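Local coordinates for protein transferrin (Manduca sexta, PDB 6WB6) that carries iron in the insect as a secreted glycoprotein, binding a single ferric ion per molecule together with a carbonate anion, at residues A[78-86]-A[228-237]; A[204-213]-A[219-229]. All coordinates share one frame; numbering follows the deposited sequence.

Contact 1: A[78-86]-A[228-237]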
# COMPACT_ATOMS: atom_id res chain seq x y z
N TYR A 78 13.31 5.99 -21.51
CA TYR A 78 14.41 6.18 -20.57
C TYR A 78 15.20 4.88 -20.44
O TYR A 78 14.65 3.85 -20.04
CB TYR A 78 13.86 6.60 -19.20
CG TYR A 78 13.21 7.96 -19.14
CD1 TYR A 78 13.39 8.89 -20.17
CD2 TYR A 78 12.42 8.33 -18.06
CE1 TYR A 78 12.80 10.14 -20.11
CE2 TYR A 78 11.84 9.58 -17.98
CZ TYR A 78 12.02 10.48 -19.01
OH TYR A 78 11.45 11.73 -18.95
N ARG A 79 16.48 4.94 -20.78
CA ARG A 79 17.33 3.76 -20.79
C ARG A 79 18.52 3.99 -19.87
O ARG A 79 18.63 5.03 -19.21
CB ARG A 79 17.77 3.46 -22.23
CG ARG A 79 16.60 3.32 -23.18
CD ARG A 79 17.06 2.96 -24.56
NE ARG A 79 15.96 2.51 -25.41
CZ ARG A 79 16.12 2.20 -26.69
NH1 ARG A 79 17.31 2.30 -27.27
NH2 ARG A 79 15.11 1.79 -27.40
N THR A 80 19.42 3.02 -19.80
CA THR A 80 20.64 3.16 -19.01
C THR A 80 21.78 3.56 -19.94
O THR A 80 21.75 3.30 -21.14
CB THR A 80 21.01 1.87 -18.30
OG1 THR A 80 21.10 0.83 -19.28
CG2 THR A 80 20.00 1.51 -17.20
N ASP A 81 22.81 4.17 -19.35
CA ASP A 81 24.03 4.42 -20.09
C ASP A 81 24.77 3.13 -20.37
O ASP A 81 25.48 3.02 -21.37
CB ASP A 81 24.89 5.42 -19.32
CG ASP A 81 24.37 6.85 -19.46
OD1 ASP A 81 24.12 7.30 -20.60
OD2 ASP A 81 24.19 7.53 -18.43
N GLU A 82 24.56 2.12 -19.52
CA GLU A 82 25.14 0.80 -19.74
C GLU A 82 24.51 0.12 -20.95
O GLU A 82 25.20 -0.57 -21.70
CB GLU A 82 24.96 -0.05 -18.48
CG GLU A 82 25.72 -1.33 -18.48
CD GLU A 82 25.73 -1.97 -17.11
OE1 GLU A 82 24.92 -1.55 -16.26
OE2 GLU A 82 26.55 -2.89 -16.88
N GLU A 83 23.21 0.31 -21.15
CA GLU A 83 22.48 -0.33 -22.26
C GLU A 83 21.66 0.69 -23.05
O GLU A 83 20.44 0.56 -23.20
CB GLU A 83 21.59 -1.44 -21.72
CG GLU A 83 22.35 -2.62 -21.12
CD GLU A 83 21.42 -3.70 -20.60
OE1 GLU A 83 20.98 -3.58 -19.44
OE2 GLU A 83 21.10 -4.62 -21.37
N PRO A 84 22.32 1.70 -23.62
CA PRO A 84 21.56 2.77 -24.30
C PRO A 84 20.80 2.28 -25.52
O PRO A 84 19.82 2.92 -25.92
CB PRO A 84 22.65 3.78 -24.69
CG PRO A 84 23.91 2.94 -24.81
CD PRO A 84 23.77 1.82 -23.80
N ASP A 85 21.22 1.17 -26.11
CA ASP A 85 20.62 0.66 -27.34
C ASP A 85 19.74 -0.57 -27.13
O ASP A 85 19.19 -1.09 -28.10
CB ASP A 85 21.74 0.36 -28.34
CG ASP A 85 22.44 1.64 -28.79
OD1 ASP A 85 21.72 2.55 -29.23
OD2 ASP A 85 23.69 1.73 -28.69
N ALA A 86 19.61 -1.06 -25.92
CA ALA A 86 18.77 -2.22 -25.68
C ALA A 86 17.30 -1.83 -25.75
O ALA A 86 16.90 -0.81 -25.17
CB ALA A 86 19.09 -2.84 -24.32
N LYS A 228 27.09 -10.85 -16.27
CA LYS A 228 28.13 -10.40 -15.35
C LYS A 228 28.54 -11.49 -14.38
O LYS A 228 29.70 -11.54 -13.96
CB LYS A 228 27.65 -9.18 -14.57
CG LYS A 228 27.35 -8.03 -15.45
CD LYS A 228 27.01 -6.79 -14.66
CE LYS A 228 26.88 -5.65 -15.60
NZ LYS A 228 26.26 -4.49 -14.92
N PHE A 229 27.61 -12.36 -14.01
CA PHE A 229 27.94 -13.47 -13.12
C PHE A 229 29.08 -14.28 -13.71
O PHE A 229 29.92 -14.79 -12.98
CB PHE A 229 26.70 -14.34 -12.90
CG PHE A 229 26.90 -15.48 -11.90
CD1 PHE A 229 26.91 -15.24 -10.54
CD2 PHE A 229 27.01 -16.78 -12.34
CE1 PHE A 229 27.07 -16.29 -9.64
CE2 PHE A 229 27.17 -17.82 -11.46
CZ PHE A 229 27.20 -17.58 -10.11
N PHE A 230 29.14 -14.36 -15.04
CA PHE A 230 30.17 -15.11 -15.74
C PHE A 230 31.25 -14.21 -16.31
O PHE A 230 31.93 -14.60 -17.26
CB PHE A 230 29.52 -15.93 -16.84
CG PHE A 230 28.52 -16.94 -16.32
CD1 PHE A 230 28.93 -18.01 -15.55
CD2 PHE A 230 27.17 -16.80 -16.59
CE1 PHE A 230 28.02 -18.91 -15.09
CE2 PHE A 230 26.27 -17.70 -16.13
CZ PHE A 230 26.68 -18.76 -15.38
N GLY A 231 31.37 -12.99 -15.80
CA GLY A 231 32.40 -12.08 -16.26
C GLY A 231 32.22 -11.60 -17.67
O GLY A 231 33.15 -11.04 -18.27
N LEU A 232 31.04 -11.80 -18.23
CA LEU A 232 30.87 -11.47 -19.64
C LEU A 232 30.54 -9.99 -19.81
O LEU A 232 29.99 -9.36 -18.90
CB LEU A 232 29.79 -12.32 -20.25
CG LEU A 232 30.18 -13.79 -20.35
CD1 LEU A 232 28.98 -14.62 -20.73
CD2 LEU A 232 31.27 -13.97 -21.37
N PRO A 233 30.88 -9.42 -20.97
CA PRO A 233 30.52 -8.03 -21.22
C PRO A 233 29.04 -7.89 -21.50
O PRO A 233 28.39 -8.80 -22.01
CB PRO A 233 31.34 -7.68 -22.46
CG PRO A 233 31.42 -8.95 -23.20
CD PRO A 233 31.52 -10.03 -22.15
N VAL A 234 28.51 -6.72 -21.15
CA VAL A 234 27.12 -6.40 -21.46
C VAL A 234 27.02 -4.89 -21.66
O VAL A 234 27.49 -4.11 -20.83
CB VAL A 234 26.16 -6.91 -20.35
CG1 VAL A 234 26.66 -6.58 -18.97
CG2 VAL A 234 24.75 -6.36 -20.55
N GLY A 235 26.43 -4.49 -22.78
CA GLY A 235 26.30 -3.06 -23.06
C GLY A 235 27.67 -2.40 -23.08
O GLY A 235 28.61 -2.91 -23.69
N THR A 236 27.79 -1.27 -22.38
CA THR A 236 29.05 -0.56 -22.24
C THR A 236 29.98 -1.22 -21.23
O THR A 236 31.13 -0.78 -21.08
CB THR A 236 28.82 0.88 -21.79
OG1 THR A 236 28.21 0.88 -20.49
CG2 THR A 236 27.96 1.65 -22.78
N THR A 237 29.52 -2.21 -20.54
CA THR A 237 30.35 -2.82 -19.51
C THR A 237 31.21 -3.90 -20.13
O THR A 237 30.69 -4.77 -20.84
CB THR A 237 29.51 -3.42 -18.40
OG1 THR A 237 28.62 -2.43 -17.89
CG2 THR A 237 30.42 -3.95 -17.29

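Contact 2: A[204-213]-A[219-229]. With FE (Fe (III) ion), chain E.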
# COMPACT_ATOMS: atom_id res chain seq x y z
N TYR A 204 18.66 -10.89 -8.34
CA TYR A 204 19.17 -11.28 -9.68
C TYR A 204 20.45 -12.09 -9.59
O TYR A 204 20.55 -13.02 -10.30
CB TYR A 204 19.40 -10.07 -10.57
CG TYR A 204 18.23 -9.14 -10.78
CD1 TYR A 204 17.16 -9.49 -11.57
CD2 TYR A 204 18.26 -7.89 -10.22
CE1 TYR A 204 16.11 -8.63 -11.79
CE2 TYR A 204 17.24 -7.01 -10.44
CZ TYR A 204 16.16 -7.39 -11.20
OH TYR A 204 15.25 -6.48 -11.44
N GLU A 205 21.37 -11.70 -8.75
CA GLU A 205 22.63 -12.42 -8.63
C GLU A 205 22.51 -13.61 -7.70
O GLU A 205 23.03 -14.67 -7.99
CB GLU A 205 23.73 -11.50 -8.12
CG GLU A 205 25.11 -12.04 -8.39
CD GLU A 205 26.19 -11.04 -8.02
OE1 GLU A 205 25.86 -9.84 -7.87
OE2 GLU A 205 27.36 -11.47 -7.89
N GLY A 206 21.81 -13.44 -6.57
CA GLY A 206 21.63 -14.53 -5.63
C GLY A 206 20.91 -15.72 -6.24
O GLY A 206 21.17 -16.87 -5.87
N ALA A 207 20.01 -15.48 -7.18
CA ALA A 207 19.38 -16.61 -7.85
C ALA A 207 20.40 -17.44 -8.60
O ALA A 207 20.31 -18.67 -8.63
CB ALA A 207 18.30 -16.12 -8.80
N LEU A 208 21.38 -16.80 -9.24
CA LEU A 208 22.40 -17.59 -9.92
C LEU A 208 23.30 -18.28 -8.90
O LEU A 208 23.75 -19.40 -9.13
CB LEU A 208 23.20 -16.72 -10.89
CG LEU A 208 22.31 -16.13 -12.02
CD1 LEU A 208 22.80 -14.84 -12.58
CD2 LEU A 208 22.16 -17.16 -13.12
N ARG A 209 23.56 -17.64 -7.76
CA ARG A 209 24.30 -18.33 -6.69
C ARG A 209 23.49 -19.50 -6.13
O ARG A 209 24.05 -20.55 -5.80
CB ARG A 209 24.64 -17.36 -5.57
CG ARG A 209 25.62 -16.29 -6.01
CD ARG A 209 26.12 -15.49 -4.84
NE ARG A 209 25.06 -14.65 -4.31
CZ ARG A 209 24.93 -13.35 -4.55
NH1 ARG A 209 25.81 -12.69 -5.31
NH2 ARG A 209 23.90 -12.69 -4.02
N CYS A 210 22.19 -19.31 -5.97
CA CYS A 210 21.33 -20.43 -5.61
C CYS A 210 21.52 -21.57 -6.60
O CYS A 210 21.67 -22.73 -6.21
CB CYS A 210 19.88 -19.96 -5.55
SG CYS A 210 18.63 -21.26 -5.46
N LEU A 211 21.58 -21.24 -7.88
CA LEU A 211 21.72 -22.26 -8.92
C LEU A 211 23.13 -22.86 -8.94
O LEU A 211 23.30 -24.08 -9.05
CB LEU A 211 21.36 -21.63 -10.27
CG LEU A 211 21.56 -22.47 -11.56
CD1 LEU A 211 20.51 -23.53 -11.67
CD2 LEU A 211 21.55 -21.62 -12.82
N ALA A 212 24.16 -22.02 -8.83
CA ALA A 212 25.53 -22.50 -9.04
C ALA A 212 26.15 -23.06 -7.77
O ALA A 212 27.04 -23.91 -7.85
CB ALA A 212 26.40 -21.35 -9.56
N HIS A 213 25.70 -22.59 -6.61
CA HIS A 213 26.32 -22.88 -5.33
C HIS A 213 25.40 -23.55 -4.33
O HIS A 213 25.91 -24.12 -3.35
CB HIS A 213 26.85 -21.58 -4.70
CG HIS A 213 27.75 -20.80 -5.61
ND1 HIS A 213 27.93 -19.44 -5.50
CD2 HIS A 213 28.51 -21.19 -6.66
CE1 HIS A 213 28.77 -19.03 -6.43
NE2 HIS A 213 29.14 -20.07 -7.15
N ALA A 219 17.08 -21.16 -12.46
CA ALA A 219 17.15 -19.81 -11.91
C ALA A 219 16.36 -18.92 -12.85
O ALA A 219 16.49 -19.04 -14.07
CB ALA A 219 18.59 -19.30 -11.80
N PHE A 220 15.48 -18.11 -12.29
CA PHE A 220 14.76 -17.09 -13.05
C PHE A 220 15.40 -15.73 -12.74
O PHE A 220 15.32 -15.25 -11.61
CB PHE A 220 13.27 -17.12 -12.69
CG PHE A 220 12.62 -18.46 -12.96
CD1 PHE A 220 12.28 -18.83 -14.24
CD2 PHE A 220 12.37 -19.34 -11.93
CE1 PHE A 220 11.68 -20.05 -14.49
CE2 PHE A 220 11.77 -20.58 -12.18
CZ PHE A 220 11.43 -20.93 -13.47
N THR A 221 16.02 -15.13 -13.74
CA THR A 221 16.69 -13.87 -13.50
C THR A 221 16.71 -13.08 -14.81
O THR A 221 15.86 -13.29 -15.70
CB THR A 221 18.07 -14.17 -12.88
OG1 THR A 221 18.74 -12.96 -12.59
CG2 THR A 221 18.91 -15.07 -13.83
N LYS A 222 17.64 -12.14 -14.94
CA LYS A 222 17.73 -11.32 -16.14
C LYS A 222 19.14 -11.40 -16.70
O LYS A 222 20.09 -11.80 -16.03
CB LYS A 222 17.33 -9.86 -15.90
CG LYS A 222 18.22 -9.06 -14.99
CD LYS A 222 17.80 -7.60 -14.94
CE LYS A 222 18.44 -6.89 -13.76
NZ LYS A 222 17.76 -5.59 -13.41
N VAL A 223 19.25 -10.99 -17.96
CA VAL A 223 20.44 -11.27 -18.75
C VAL A 223 21.65 -10.59 -18.14
O VAL A 223 22.73 -11.18 -18.03
CB VAL A 223 20.23 -10.80 -20.20
CG1 VAL A 223 21.55 -10.80 -20.97
CG2 VAL A 223 19.20 -11.66 -20.83
N ILE A 224 21.49 -9.33 -17.77
CA ILE A 224 22.65 -8.53 -17.44
C ILE A 224 23.34 -9.10 -16.21
O ILE A 224 24.58 -9.16 -16.15
CB ILE A 224 22.25 -7.05 -17.26
CG1 ILE A 224 23.48 -6.20 -17.03
CG2 ILE A 224 21.26 -6.87 -16.11
CD1 ILE A 224 23.22 -4.69 -17.20
N PHE A 225 22.56 -9.56 -15.22
CA PHE A 225 23.17 -10.23 -14.08
C PHE A 225 23.66 -11.61 -14.44
O PHE A 225 24.58 -12.12 -13.80
CB PHE A 225 22.21 -10.32 -12.89
CG PHE A 225 22.23 -9.10 -12.02
CD1 PHE A 225 21.44 -8.02 -12.32
CD2 PHE A 225 23.06 -9.02 -10.92
CE1 PHE A 225 21.46 -6.91 -11.57
CE2 PHE A 225 23.08 -7.88 -10.14
CZ PHE A 225 22.29 -6.83 -10.48
N THR A 226 23.07 -12.24 -15.46
CA THR A 226 23.59 -13.54 -15.88
C THR A 226 24.94 -13.38 -16.57
O THR A 226 25.90 -14.09 -16.28
CB THR A 226 22.59 -14.24 -16.79
OG1 THR A 226 21.33 -14.40 -16.12
CG2 THR A 226 23.10 -15.61 -17.22
N ARG A 227 25.03 -12.41 -17.47
CA ARG A 227 26.28 -12.17 -18.17
C ARG A 227 27.38 -11.75 -17.20
O ARG A 227 28.49 -12.27 -17.26
CB ARG A 227 26.04 -11.13 -19.25
CG ARG A 227 25.20 -11.69 -20.35
CD ARG A 227 25.09 -10.75 -21.54
NE ARG A 227 26.38 -10.53 -22.18
CZ ARG A 227 26.94 -11.37 -23.04
NH1 ARG A 227 26.32 -12.49 -23.38
NH2 ARG A 227 28.12 -11.06 -23.57
N LYS A 228 27.09 -10.85 -16.27
CA LYS A 228 28.13 -10.40 -15.35
C LYS A 228 28.54 -11.49 -14.38
O LYS A 228 29.70 -11.54 -13.96
CB LYS A 228 27.65 -9.18 -14.57
CG LYS A 228 27.35 -8.03 -15.45
CD LYS A 228 27.01 -6.79 -14.66
CE LYS A 228 26.88 -5.65 -15.60
NZ LYS A 228 26.26 -4.49 -14.92
N PHE A 229 27.61 -12.36 -14.01
CA PHE A 229 27.94 -13.47 -13.12
C PHE A 229 29.08 -14.28 -13.71
O PHE A 229 29.92 -14.79 -12.98
CB PHE A 229 26.70 -14.34 -12.90
CG PHE A 229 26.90 -15.48 -11.90
CD1 PHE A 229 26.91 -15.24 -10.54
CD2 PHE A 229 27.01 -16.78 -12.34
CE1 PHE A 229 27.07 -16.29 -9.64
CE2 PHE A 229 27.17 -17.82 -11.46
CZ PHE A 229 27.20 -17.58 -10.11
FE FE E . 13.16 -6.71 -11.46

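Contact 1: A[78-86]-A[228-237]
Glu-82 reaches the loop 230-237 because its CG stands opposite the backbone N (chi1 -170°) and the rest of its chain runs straight on, carrying the carboxylate to Thr-237 and Lys-228. Lys-228, equally extended, comes to meet it from the opposite direction, and its NZ forms a salt bridge with OE2 of Glu-82 at 2.5 Å, on the syn side and 15° out of the carboxylate plane. Thr-237 OG1 donates to the same oxygen, Glu-82 OE2; the modelled 2.3 Å is too short to take literally, so the exact placing of the carboxylate is doubtful. A backbone bond sits beside this polar group: Thr-236 N donates to Glu-82 O at 2.8 Å. The same carbonyl receives a CA-H...O contact from Gly-235, whose CA lies 3.0 Å from Glu-82 O. Gly-235 and Thr-236 form the tip of a type II' beta turn running from Val-234 to Thr-237, which brings this edge of the loop onto Glu-82. Alongside, CG2 of Thr-236 lies 3.2 Å from Asp-81 O. On the facing segment, Thr-80 OG1 accepts from Glu-83 N in an ST motif, and Arg-79 NH1 holds Pro-84 O almost in its guanidinium plane. The contact joins the exit of strand 72-79, of the four-stranded antiparallel sheet, to the loop after the Schellman end of helix 223-229, which itself continues strand 218-222 of the mixed sheet. Lys-228 probably offsets the charge of Glu-82 at this surface site, while the share of Thr-237 stays uncertain.

Contact 2: A[204-213]-A[219-229]
One side of the iron site rests on a helix-strand-helix unit: helix 203-213 supplies the ligand Tyr-204 and packs on strand 218-222, which runs straight into helix 223-229. Tyr-204 OH binds the ferric ion at 2.1 Å, with Tyr-90 as a second tyrosine ligand. Over one face of the Tyr-204 ring lies Lys-222, its CG set between backbone N and carbonyl carbon (chi1 66°) and its chain then extended. CE of Lys-222 is nearly above the ring centre of Tyr-204, 3.3 Å from the centroid, and NZ follows at 3.6 Å from that centroid in a cation-pi contact displaced toward the hydroxyl end. Arg-120 makes a further cation-pi contact with this ring. The other end of Tyr-204 is fixed by Phe-225, whose ring face takes Tyr-204 CB 3.3 Å from Phe-225 CG, while the two rings, tilted by 20°, are slid apart and barely overlap. Thr-221 OG1 donates to Tyr-204 O at 2.9 Å, tying strand to helix where the ligand side chain begins. Further along, Phe-229 enters as a knob among Glu-205, Leu-208, Arg-209 and Ala-212. CB of Leu-208 stands almost straight above the ring centre of Phe-229 in a CH-pi contact, 3.9 Å from the centroid, whereas CB of Ala-212 meets the ring edge. Leu-208 CD1 reaches Thr-226 CA, and Leu-211 and Ala-207 pack on Ala-219; Cys-210 forms a disulfide with Cys-114. Aliphatic and aromatic contacts hold the ring of Tyr-204 in orientation, while the ferric ion, with Lys-222 close by, would probably favour the phenolate.

How the contacts relate
Helix 223-229 belongs to both contacts, whose centres lie 15 Å apart. Lys-228 and Phe-229 are shared but divided in use: Lys-228 turns to contact 1, Phe-229 to helix 203-213 in contact 2. Across the helix end, Arg-227 O probably accepts from Leu-232 N at 2.8 Å, and Arg-227 NE probably donates to Pro-233 O at 2.7 Å; both bonds tie the start of the loop of contact 1 back to the helix of contact 2. Ile-224 CD1 lies 3.4 Å from Glu-83 OE1. The iron sits at the Tyr-204 end of contact 2, whereas the side chain of Glu-83 in contact 1 stays about 12 Å from the ion, outside its coordination shell.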